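PDB 5JXF: Asp/Glu-specific dipeptidyl-peptidase from Flavobacterium psychrophilum, which removes dipeptides from the N-terminus of oligopeptides as a serine peptidase of family S46, strictly requiring Asp or Glu at the P1 position. Local coordinates for residues A[428-431]-A[432-436]; A[105-108]-A[109-113]. All coordinates share one frame; numbering follows the deposited sequence.

Interaction 1: residues A[428-431]-A[432-436]; sequences LEQV and FITKG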
ATOM      1  N   LEU A 428      36.137 -30.006  -2.390  1.00 76.99           N
ATOM      2  CA  LEU A 428      37.170 -30.528  -3.283  1.00 80.57           C
ATOM      3  C   LEU A 428      38.329 -31.180  -2.505  1.00 85.56           C
ATOM      4  O   LEU A 428      38.914 -32.160  -2.978  1.00 89.50           O
ATOM      5  CB  LEU A 428      37.698 -29.408  -4.181  1.00 83.91           C
ATOM      6  CG  LEU A 428      38.672 -29.717  -5.323  1.00 87.48           C
ATOM      7  CD1 LEU A 428      37.985 -30.559  -6.390  1.00 86.33           C
ATOM      8  CD2 LEU A 428      39.226 -28.429  -5.927  1.00 84.33           C
ATOM      9  N   GLU A 429      38.645 -30.653  -1.321  1.00 86.43           N
ATOM     10  CA  GLU A 429      39.599 -31.294  -0.412  1.00 89.77           C
ATOM     11  C   GLU A 429      39.251 -32.741  -0.087  1.00 90.13           C
ATOM     12  O   GLU A 429      40.124 -33.603  -0.043  1.00 90.65           O
ATOM     13  CB  GLU A 429      39.679 -30.503   0.889  1.00 95.43           C
ATOM     14  CG  GLU A 429      40.703 -30.948   1.906  1.00100.36           C
ATOM     15  CD  GLU A 429      40.108 -30.888   3.292  1.00106.49           C
ATOM     16  OE1 GLU A 429      38.888 -30.635   3.365  1.00106.55           O
ATOM     17  OE2 GLU A 429      40.830 -31.057   4.295  1.00108.66           O
ATOM     18  N   GLN A 430      37.975 -33.016   0.151  1.00 87.94           N
ATOM     19  CA  GLN A 430      37.586 -34.360   0.555  1.00 91.12           C
ATOM     20  C   GLN A 430      37.311 -35.292  -0.630  1.00 87.35           C
ATOM     21  O   GLN A 430      37.162 -36.494  -0.439  1.00 89.43           O
ATOM     22  CB  GLN A 430      36.372 -34.312   1.482  1.00 95.84           C
ATOM     23  CG  GLN A 430      36.725 -34.693   2.910  1.00 99.43           C
ATOM     24  CD  GLN A 430      35.513 -34.992   3.766  1.00103.21           C
ATOM     25  OE1 GLN A 430      35.183 -34.233   4.678  1.00108.55           O
ATOM     26  NE2 GLN A 430      34.849 -36.110   3.488  1.00101.36           N
ATOM     27  N   VAL A 431      37.248 -34.750  -1.844  1.00 83.03           N
ATOM     28  CA  VAL A 431      37.256 -35.590  -3.039  1.00 81.68           C
ATOM     29  C   VAL A 431      38.594 -36.339  -3.102  1.00 83.19           C
ATOM     30  O   VAL A 431      38.639 -37.560  -3.339  1.00 76.74           O
ATOM     31  CB  VAL A 431      37.046 -34.764  -4.332  1.00 78.10           C
ATOM     32  CG1 VAL A 431      37.181 -35.648  -5.565  1.00 73.60           C
ATOM     33  CG2 VAL A 431      35.692 -34.081  -4.311  1.00 74.61           C
ATOM     34  N   PHE A 432      39.678 -35.600  -2.861  1.00 85.13           N
ATOM     35  CA  PHE A 432      41.025 -36.167  -2.823  1.00 89.42           C
ATOM     36  C   PHE A 432      41.110 -37.318  -1.831  1.00 89.69           C
ATOM     37  O   PHE A 432      41.590 -38.403  -2.156  1.00 84.66           O
ATOM     38  CB  PHE A 432      42.058 -35.099  -2.454  1.00 88.41           C
ATOM     39  CG  PHE A 432      43.446 -35.648  -2.233  1.00 90.06           C
ATOM     40  CD1 PHE A 432      44.327 -35.790  -3.294  1.00 86.46           C
ATOM     41  CD2 PHE A 432      43.869 -36.026  -0.959  1.00 92.87           C
ATOM     42  CE1 PHE A 432      45.598 -36.290  -3.095  1.00 91.84           C
ATOM     43  CE2 PHE A 432      45.139 -36.534  -0.753  1.00 95.16           C
ATOM     44  CZ  PHE A 432      46.004 -36.667  -1.820  1.00 96.26           C
ATOM     45  N   ILE A 433      40.645 -37.049  -0.616  1.00 96.34           N
ATOM     46  CA  ILE A 433      40.599 -38.031   0.459  1.00102.91           C
ATOM     47  C   ILE A 433      39.789 -39.280   0.081  1.00100.36           C
ATOM     48  O   ILE A 433      40.198 -40.407   0.379  1.00 96.98           O
ATOM     49  CB  ILE A 433      39.994 -37.400   1.733  1.00102.32           C
ATOM     50  CG1 ILE A 433      40.880 -36.254   2.230  1.00100.63           C
ATOM     51  CG2 ILE A 433      39.805 -38.451   2.819  1.00101.58           C
ATOM     52  CD1 ILE A 433      40.239 -35.415   3.311  1.00 99.20           C
ATOM     53  N   THR A 434      38.656 -39.074  -0.591  1.00 98.55           N
ATOM     54  CA  THR A 434      37.687 -40.145  -0.868  1.00 96.51           C
ATOM     55  C   THR A 434      37.900 -40.879  -2.173  1.00 92.17           C
ATOM     56  O   THR A 434      37.952 -42.106  -2.222  1.00 92.00           O
ATOM     57  CB  THR A 434      36.253 -39.586  -0.903  1.00 94.88           C
ATOM     58  OG1 THR A 434      35.914 -39.080   0.392  1.00 97.33           O
ATOM     59  CG2 THR A 434      35.253 -40.659  -1.323  1.00 90.81           C
ATOM     60  N   LYS A 435      38.006 -40.095  -3.230  1.00 89.67           N
ATOM     61  CA  LYS A 435      37.882 -40.570  -4.585  1.00 82.21           C
ATOM     62  C   LYS A 435      39.239 -40.590  -5.296  1.00 84.86           C
ATOM     63  O   LYS A 435      39.384 -41.178  -6.372  1.00 80.90           O
ATOM     64  CB  LYS A 435      36.839 -39.684  -5.285  1.00 75.37           C
ATOM     65  CG  LYS A 435      35.274 -39.996  -4.923  1.00 84.27           C
ATOM     66  CD  LYS A 435      34.949 -41.208  -5.847  1.00 78.91           C
ATOM     67  CE  LYS A 435      33.447 -41.587  -5.659  1.00 69.55           C
ATOM     68  NZ  LYS A 435      33.005 -40.156  -5.490  1.00 83.03           N
ATOM     69  N   GLY A 436      40.234 -39.975  -4.659  1.00 86.25           N
ATOM     70  CA  GLY A 436      41.612 -40.102  -5.095  1.00 84.89           C
ATOM     71  C   GLY A 436      42.217 -38.882  -5.766  1.00 83.48           C
ATOM     72  O   GLY A 436      41.520 -37.904  -6.059  1.00 76.38           O
TER
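The backbone of Gln-430 and Val-431 runs helically through Ile-433 and Thr-434 toward Gly-436, which leaves helical angles with a positive phi of 107°. This is the last part of helix 417-435, broken by a glycine that is also the N-cap residue of helix 437-450; its backbone angles suit a residue without CB. Val-431 O takes two main-chain donors: Lys-435 N at 2.6 Å, in the carbonyl plane, makes the i to i+4 bond, and Gly-436 N at 3.2 Å adds an i to i+5 bond on the same oxygen. Among the side chains, Ile-433 leans back over the preceding turn: with CG1 beside its backbone N (chi1 -63°), CD1 comes to 3.6 Å from Gln-430 CG, and the two chains run past each other at a slant. Val-431 CG1 approaches Lys-435 CB at 4.1 Å, while the valine also touches Ala-439 and Arg-443 of the next helix. The side chain of Phe-432 leads away from the preceding turn and touches Ala-519 and Leu-523 of helix 519-528. Gln-430 O is gripped twice by one residue: Thr-434 N lies 3.0 Å away, above the carbonyl plane, and Thr-434 OG1 donates to the same oxygen at 3.0 Å with a C=O...OG1 angle of 160°.

Interaction 2: residues A[105-108]-A[109-113]; sequences DAIQ and NHSSV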
ATOM      1  N   ASP A 105      19.130 -14.825 -16.264  1.00 53.26           N
ATOM      2  CA  ASP A 105      20.513 -15.257 -16.115  1.00 63.01           C
ATOM      3  C   ASP A 105      21.211 -15.318 -17.477  1.00 50.14           C
ATOM      4  O   ASP A 105      22.368 -14.915 -17.602  1.00 52.67           O
ATOM      5  CB  ASP A 105      20.586 -16.615 -15.408  1.00 74.18           C
ATOM      6  CG  ASP A 105      22.015 -17.033 -15.096  1.00 84.74           C
ATOM      7  OD1 ASP A 105      22.657 -16.345 -14.265  1.00 95.77           O
ATOM      8  OD2 ASP A 105      22.499 -18.034 -15.672  1.00 85.68           O
ATOM      9  N   ALA A 106      20.497 -15.791 -18.496  1.00 51.53           N
ATOM     10  CA  ALA A 106      20.993 -15.756 -19.870  1.00 52.25           C
ATOM     11  C   ALA A 106      21.168 -14.319 -20.398  1.00 52.75           C
ATOM     12  O   ALA A 106      22.150 -14.002 -21.067  1.00 54.99           O
ATOM     13  CB  ALA A 106      20.057 -16.535 -20.779  1.00 44.59           C
ATOM     14  N   ILE A 107      20.211 -13.448 -20.118  1.00 51.16           N
ATOM     15  CA  ILE A 107      20.348 -12.059 -20.544  1.00 51.89           C
ATOM     16  C   ILE A 107      21.543 -11.373 -19.864  1.00 51.36           C
ATOM     17  O   ILE A 107      22.354 -10.720 -20.537  1.00 54.05           O
ATOM     18  CB  ILE A 107      19.061 -11.262 -20.265  1.00 54.35           C
ATOM     19  CG1 ILE A 107      17.934 -11.791 -21.140  1.00 54.86           C
ATOM     20  CG2 ILE A 107      19.276  -9.792 -20.553  1.00 54.55           C
ATOM     21  CD1 ILE A 107      16.595 -11.655 -20.525  1.00 46.26           C
ATOM     22  N   GLN A 108      21.651 -11.528 -18.540  1.00 52.50           N
ATOM     23  CA  GLN A 108      22.752 -10.919 -17.779  1.00 59.42           C
ATOM     24  C   GLN A 108      24.060 -11.459 -18.280  1.00 63.56           C
ATOM     25  O   GLN A 108      25.054 -10.739 -18.364  1.00 64.53           O
ATOM     26  CB  GLN A 108      22.637 -11.203 -16.273  1.00 66.38           C
ATOM     27  CG  GLN A 108      23.738 -10.545 -15.411  1.00 68.25           C
ATOM     28  CD  GLN A 108      24.959 -11.444 -15.162  1.00 68.95           C
ATOM     29  OE1 GLN A 108      24.939 -12.653 -15.434  1.00 61.53           O
ATOM     30  NE2 GLN A 108      26.024 -10.850 -14.629  1.00 66.04           N
ATOM     31  N   ASN A 109      24.052 -12.748 -18.605  1.00 67.18           N
ATOM     32  CA  ASN A 109      25.256 -13.389 -19.087  1.00 72.89           C
ATOM     33  C   ASN A 109      25.705 -12.793 -20.428  1.00 66.98           C
ATOM     34  O   ASN A 109      26.915 -12.686 -20.635  1.00 68.66           O
ATOM     35  CB  ASN A 109      25.079 -14.906 -19.205  1.00 75.09           C
ATOM     36  CG  ASN A 109      26.391 -15.617 -19.512  1.00 85.01           C
ATOM     37  OD1 ASN A 109      27.427 -15.339 -18.896  1.00 86.97           O
ATOM     38  ND2 ASN A 109      26.351 -16.545 -20.462  1.00 90.83           N
ATOM     39  N   HIS A 110      24.808 -12.379 -21.341  1.00 59.61           N
ATOM     40  CA  HIS A 110      25.429 -11.722 -22.496  1.00 67.38           C
ATOM     41  C   HIS A 110      25.342 -10.198 -22.401  1.00 71.94           C
ATOM     42  O   HIS A 110      25.457  -9.518 -23.416  1.00 77.66           O
ATOM     43  CB  HIS A 110      24.885 -12.128 -23.883  1.00 71.30           C
ATOM     44  CG  HIS A 110      24.650 -13.601 -24.066  1.00 75.34           C
ATOM     45  ND1 HIS A 110      24.890 -14.228 -25.276  1.00 76.72           N
ATOM     46  CD2 HIS A 110      23.977 -14.488 -23.323  1.00 73.56           C
ATOM     47  CE1 HIS A 110      24.518 -15.492 -25.189  1.00 73.08           C
ATOM     48  NE2 HIS A 110      23.899 -15.667 -24.039  1.00 74.21           N
ATOM     49  N   SER A 111      25.116  -9.643 -21.219  1.00 69.54           N
ATOM     50  CA  SER A 111      25.112  -8.186 -21.132  1.00 74.82           C
ATOM     51  C   SER A 111      26.488  -7.673 -20.716  1.00 77.44           C
ATOM     52  O   SER A 111      27.285  -8.395 -20.115  1.00 70.16           O
ATOM     53  CB  SER A 111      24.037  -7.715 -20.156  1.00 74.63           C
ATOM     54  OG  SER A 111      22.755  -8.056 -20.654  1.00 74.45           O
ATOM     55  N   SER A 112      26.762  -6.423 -21.074  1.00 82.00           N
ATOM     56  CA  SER A 112      27.994  -5.734 -20.709  1.00 81.74           C
ATOM     57  C   SER A 112      27.712  -4.231 -20.735  1.00 81.84           C
ATOM     58  O   SER A 112      26.556  -3.821 -20.826  1.00 76.36           O
ATOM     59  CB  SER A 112      29.138  -6.094 -21.660  1.00 80.01           C
ATOM     60  OG  SER A 112      28.876  -5.614 -22.964  1.00 76.47           O
ATOM     61  N   VAL A 113      28.755  -3.412 -20.668  1.00 81.65           N
ATOM     62  CA  VAL A 113      28.560  -1.964 -20.647  1.00 92.43           C
ATOM     63  C   VAL A 113      28.177  -1.422 -22.031  1.00 93.93           C
ATOM     64  O   VAL A 113      27.421  -0.459 -22.148  1.00 98.51           O
ATOM     65  CB  VAL A 113      29.817  -1.235 -20.136  1.00 96.17           C
ATOM     66  CG1 VAL A 113      29.922  -1.372 -18.623  1.00 95.60           C
ATOM     67  CG2 VAL A 113      31.070  -1.773 -20.820  1.00 99.12           C
TER
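Ser-111 folds back on Ile-107 and Gln-108 just after helix 100-109 has ended, and its short side chain can be traced atom by atom. CB lies 3.5 Å from Ile-107 O and 3.7 Å from Gln-108 O. With OG turned beside the backbone N (chi1 -65°), the hydroxyl donates to Ile-107 O at 2.7 Å, coming from above the carbonyl plane (47° out of it). A second bond, with Leu-118 N of helix 117-120, joins the same OG to the next helix, so this buried hydroxyl is paired on both counts. Ser-111 N meanwhile binds Gln-108 O at 3.1 Å. One residue earlier, His-110 N donates to Ala-106 O at 3.1 Å, and the imidazole edge faces that oxygen too, CD2 standing 2.9 Å from Ala-106 O near the ring plane. The ring's NE2 is hydrogen-bonded to Asn-133 OD1, which helps fix its rotation. The buried Gln-108 sends its amide to a neighbouring helix, NE2 bonding Ile-332 O of helix 328-357. The side chains of His-101 and Ile-107 are about 8 Å apart, and a helix C-terminus fastened by a serine hydroxyl thus closes helix 100-109, whose His-101 probably serves in the charge relay.

Overall arrangement
Interaction 2 comes first along the chain and interaction 1 more than 300 residues later; their centres are 35 Å apart and their nearest atoms about 22 Å, so the two do not touch. Both concern the C-terminal end of a helix, but in different surroundings. Residues 105-113 cover the end of helix 100-109, which follows strand 95-98 of a curled antiparallel sheet, and the loop toward helix 117-120. Residues 428-436 lie on the surface, the centre of interaction 1 about 31 Å from that of the chain, in the long run of helices from 295 to 571 that separates the presumed charge-relay residues His-101 and Asp-237 from Ser-662 in sequence. Helix 328-357 of that run, through Ile-332 and Ser-336, bonds to segment 105-108.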